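Local coordinates for alpha-glucosidase ([Eubacterium] rectale, PDB 6PNR), which is a family GH31 sulfoquinovosidase that probably releases sulfoquinovose, the sulfonated sugar of plant sulfolipids, by hydrolysing its alpha-glycosides, at residues M28-G34 with I99-R105. Residues are numbered along the deposited sequence; the frame is centred on the assembly and turned at random.
Sequences MIYVGVG and INRFWFR
Ile99 sets its CD1 3.7 Å from Val31 CB where strands 29-41 and 101-107, antiparallel neighbours in a sheet of the N-terminal beta domain, begin to pair, well away from the inhibitor-bound active site. The pairing starts with a classic beta bulge: Asn100 and Arg101 both face Gly32, whose O accepts Asn100 N and, weakly, Arg101 N. Asn100 suits this irregular place because its amide imitates a peptide group. With CG between the backbone N and carbonyl carbon (chi1 64°), OD1 takes Gly34 N at 2.8 Å on a lone pair, while ND2 donates to Gly34 O at 2.9 Å. A leucine in its place would probably leave Gly34 N and O without these partners. Arg101 bends at chi2 (-66°) and lays one guanidinium face over the Gly34 carbonyl; a CB on that glycine would run into Arg101 NE. Its NH2 forms salt bridges with Asp49 and Glu36. Phe102 meets Ile29 CG2 through CE1 (3.7 Å), on the apolar face packed against Phe92. Trp103 and Tyr30 form a hydrogen-bonded pair, Trp103 N reaching Tyr30 O at 2.8 Å, nearly straight (176°); on the other face, the indole edge meets the backbone of Tyr30 and Val31, and a side chain at Gly32 would crowd CZ3. Phe104 CE1 and CZ border Met28 SD in an oblique Met-aromatic contact. Arg105 is salt-bridged to Glu199 and hydrogen-bonded to Tyr50 of the second subunit; Tyr30 OH lies 3.3 Å above its guanidinium plane, too poorly angled for a hydrogen bond.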
loop_
_atom_site.group_PDB
_atom_site.type_symbol
_atom_site.label_atom_id
_atom_site.label_comp_id
_atom_site.label_asym_id
_atom_site.label_seq_id
_atom_site.Cartn_x
_atom_site.Cartn_y
_atom_site.Cartn_z
ATOM N N MET A 28 -27.657 1.223 12.970
ATOM C CA MET A 28 -27.006 -0.045 13.261
ATOM C C MET A 28 -26.545 -0.775 12.008
ATOM O O MET A 28 -25.598 -1.563 12.083
ATOM C CB MET A 28 -27.958 -0.947 14.058
ATOM C CG MET A 28 -27.309 -2.161 14.717
ATOM S SD MET A 28 -28.450 -3.084 15.786
ATOM C CE MET A 28 -29.552 -3.793 14.575
ATOM N N ILE A 29 -27.188 -0.547 10.864
ATOM C CA ILE A 29 -26.909 -1.292 9.640
ATOM C C ILE A 29 -26.803 -0.323 8.468
ATOM O O ILE A 29 -27.679 0.527 8.274
ATOM C CB ILE A 29 -27.996 -2.347 9.356
ATOM C CG1 ILE A 29 -28.145 -3.318 10.530
ATOM C CG2 ILE A 29 -27.686 -3.102 8.082
ATOM C CD1 ILE A 29 -29.343 -4.262 10.391
ATOM N N TYR A 30 -25.730 -0.452 7.690
ATOM C CA TYR A 30 -25.652 0.104 6.351
ATOM C C TYR A 30 -25.595 -1.041 5.351
ATOM O O TYR A 30 -25.043 -2.109 5.634
ATOM C CB TYR A 30 -24.411 0.998 6.154
ATOM C CG TYR A 30 -24.245 2.137 7.148
ATOM C CD1 TYR A 30 -23.964 1.889 8.486
ATOM C CD2 TYR A 30 -24.320 3.467 6.727
ATOM C CE1 TYR A 30 -23.791 2.927 9.392
ATOM C CE2 TYR A 30 -24.147 4.512 7.622
ATOM C CZ TYR A 30 -23.886 4.234 8.947
ATOM O OH TYR A 30 -23.721 5.267 9.831
ATOM N N VAL A 31 -26.141 -0.801 4.165
ATOM C CA VAL A 31 -26.114 -1.768 3.081
ATOM C C VAL A 31 -25.604 -1.052 1.843
ATOM O O VAL A 31 -25.593 0.177 1.770
ATOM C CB VAL A 31 -27.499 -2.381 2.823
ATOM C CG1 VAL A 31 -27.966 -3.096 4.060
ATOM C CG2 VAL A 31 -28.483 -1.283 2.461
ATOM N N GLY A 32 -25.168 -1.829 0.864
ATOM C CA GLY A 32 -24.717 -1.204 -0.353
ATOM C C GLY A 32 -24.300 -2.209 -1.396
ATOM O O GLY A 32 -24.613 -3.399 -1.314
ATOM N N VAL A 33 -23.598 -1.683 -2.395
ATOM C CA VAL A 33 -23.197 -2.419 -3.583
ATOM C C VAL A 33 -21.712 -2.173 -3.807
ATOM O O VAL A 33 -21.270 -1.019 -3.832
ATOM C CB VAL A 33 -24.011 -1.981 -4.814
ATOM C CG1 VAL A 33 -23.616 -2.802 -6.046
ATOM C CG2 VAL A 33 -25.521 -2.082 -4.526
ATOM N N GLY A 34 -20.947 -3.254 -3.958
ATOM C CA GLY A 34 -19.546 -3.154 -4.297
ATOM C C GLY A 34 -19.196 -4.100 -5.432
ATOM O O GLY A 34 -19.957 -5.009 -5.775
ATOM N N ILE A 99 -28.243 -5.877 -2.965
ATOM C CA ILE A 99 -27.288 -5.646 -1.896
ATOM C C ILE A 99 -26.255 -6.760 -1.899
ATOM O O ILE A 99 -26.606 -7.948 -1.882
ATOM C CB ILE A 99 -28.017 -5.574 -0.549
ATOM C CG1 ILE A 99 -28.960 -4.375 -0.523
ATOM C CG2 ILE A 99 -27.033 -5.524 0.614
ATOM C CD1 ILE A 99 -29.810 -4.326 0.714
ATOM N N ASN A 100 -24.970 -6.385 -1.939
ATOM C CA ASN A 100 -23.903 -7.347 -1.686
ATOM C C ASN A 100 -22.872 -6.822 -0.690
ATOM O O ASN A 100 -21.801 -7.422 -0.557
ATOM C CB ASN A 100 -23.222 -7.786 -2.991
ATOM C CG ASN A 100 -22.501 -6.650 -3.715
ATOM O OD1 ASN A 100 -22.426 -5.522 -3.242
ATOM N ND2 ASN A 100 -21.959 -6.965 -4.876
ATOM N N ARG A 101 -23.177 -5.739 0.028
ATOM C CA ARG A 101 -22.307 -5.211 1.070
ATOM C C ARG A 101 -23.157 -4.881 2.283
ATOM O O ARG A 101 -24.202 -4.230 2.159
ATOM C CB ARG A 101 -21.541 -3.962 0.611
ATOM C CG ARG A 101 -20.584 -4.175 -0.580
ATOM C CD ARG A 101 -19.410 -5.088 -0.247
ATOM N NE ARG A 101 -18.478 -5.251 -1.377
ATOM C CZ ARG A 101 -18.467 -6.303 -2.192
ATOM N NH1 ARG A 101 -19.334 -7.297 -2.008
ATOM N NH2 ARG A 101 -17.589 -6.374 -3.183
ATOM N N PHE A 102 -22.682 -5.303 3.452
ATOM C CA PHE A 102 -23.437 -5.246 4.696
ATOM C C PHE A 102 -22.494 -4.764 5.790
ATOM O O PHE A 102 -21.472 -5.403 6.055
ATOM C CB PHE A 102 -24.008 -6.642 5.009
ATOM C CG PHE A 102 -24.892 -6.712 6.219
ATOM C CD1 PHE A 102 -26.256 -6.511 6.104
ATOM C CD2 PHE A 102 -24.366 -7.028 7.465
ATOM C CE1 PHE A 102 -27.074 -6.598 7.216
ATOM C CE2 PHE A 102 -25.177 -7.124 8.584
ATOM C CZ PHE A 102 -26.538 -6.911 8.461
ATOM N N TRP A 103 -22.809 -3.630 6.404
ATOM C CA TRP A 103 -22.020 -3.092 7.504
ATOM C C TRP A 103 -22.870 -3.093 8.769
ATOM O O TRP A 103 -23.923 -2.445 8.816
ATOM C CB TRP A 103 -21.530 -1.675 7.204
ATOM C CG TRP A 103 -20.500 -1.524 6.112
ATOM C CD1 TRP A 103 -19.137 -1.494 6.262
ATOM C CD2 TRP A 103 -20.752 -1.313 4.722
ATOM N NE1 TRP A 103 -18.533 -1.297 5.048
ATOM C CE2 TRP A 103 -19.502 -1.172 4.087
ATOM C CE3 TRP A 103 -21.915 -1.221 3.948
ATOM C CZ2 TRP A 103 -19.382 -0.958 2.715
ATOM C CZ3 TRP A 103 -21.797 -1.001 2.596
ATOM C CH2 TRP A 103 -20.534 -0.873 1.988
ATOM N N PHE A 104 -22.412 -3.813 9.788
ATOM C CA PHE A 104 -23.114 -3.947 11.057
ATOM C C PHE A 104 -22.300 -3.244 12.131
ATOM O O PHE A 104 -21.101 -3.519 12.288
ATOM C CB PHE A 104 -23.315 -5.427 11.417
ATOM C CG PHE A 104 -24.143 -5.649 12.657
ATOM C CD1 PHE A 104 -25.522 -5.686 12.586
ATOM C CD2 PHE A 104 -23.535 -5.813 13.892
ATOM C CE1 PHE A 104 -26.291 -5.879 13.725
ATOM C CE2 PHE A 104 -24.294 -6.010 15.039
ATOM C CZ PHE A 104 -25.675 -6.048 14.952
ATOM N N ARG A 105 -22.937 -2.339 12.869
ATOM C CA ARG A 105 -22.237 -1.593 13.902
ATOM C C ARG A 105 -22.549 -2.113 15.295
ATOM O O ARG A 105 -23.688 -2.472 15.607
ATOM C CB ARG A 105 -22.569 -0.111 13.810
ATOM C CG ARG A 105 -21.915 0.520 12.597
ATOM C CD ARG A 105 -21.836 1.994 12.773
ATOM N NE ARG A 105 -21.064 2.629 11.722
ATOM C CZ ARG A 105 -20.942 3.940 11.623
ATOM N NH1 ARG A 105 -21.546 4.716 12.512
ATOM N NH2 ARG A 105 -20.224 4.475 10.654
#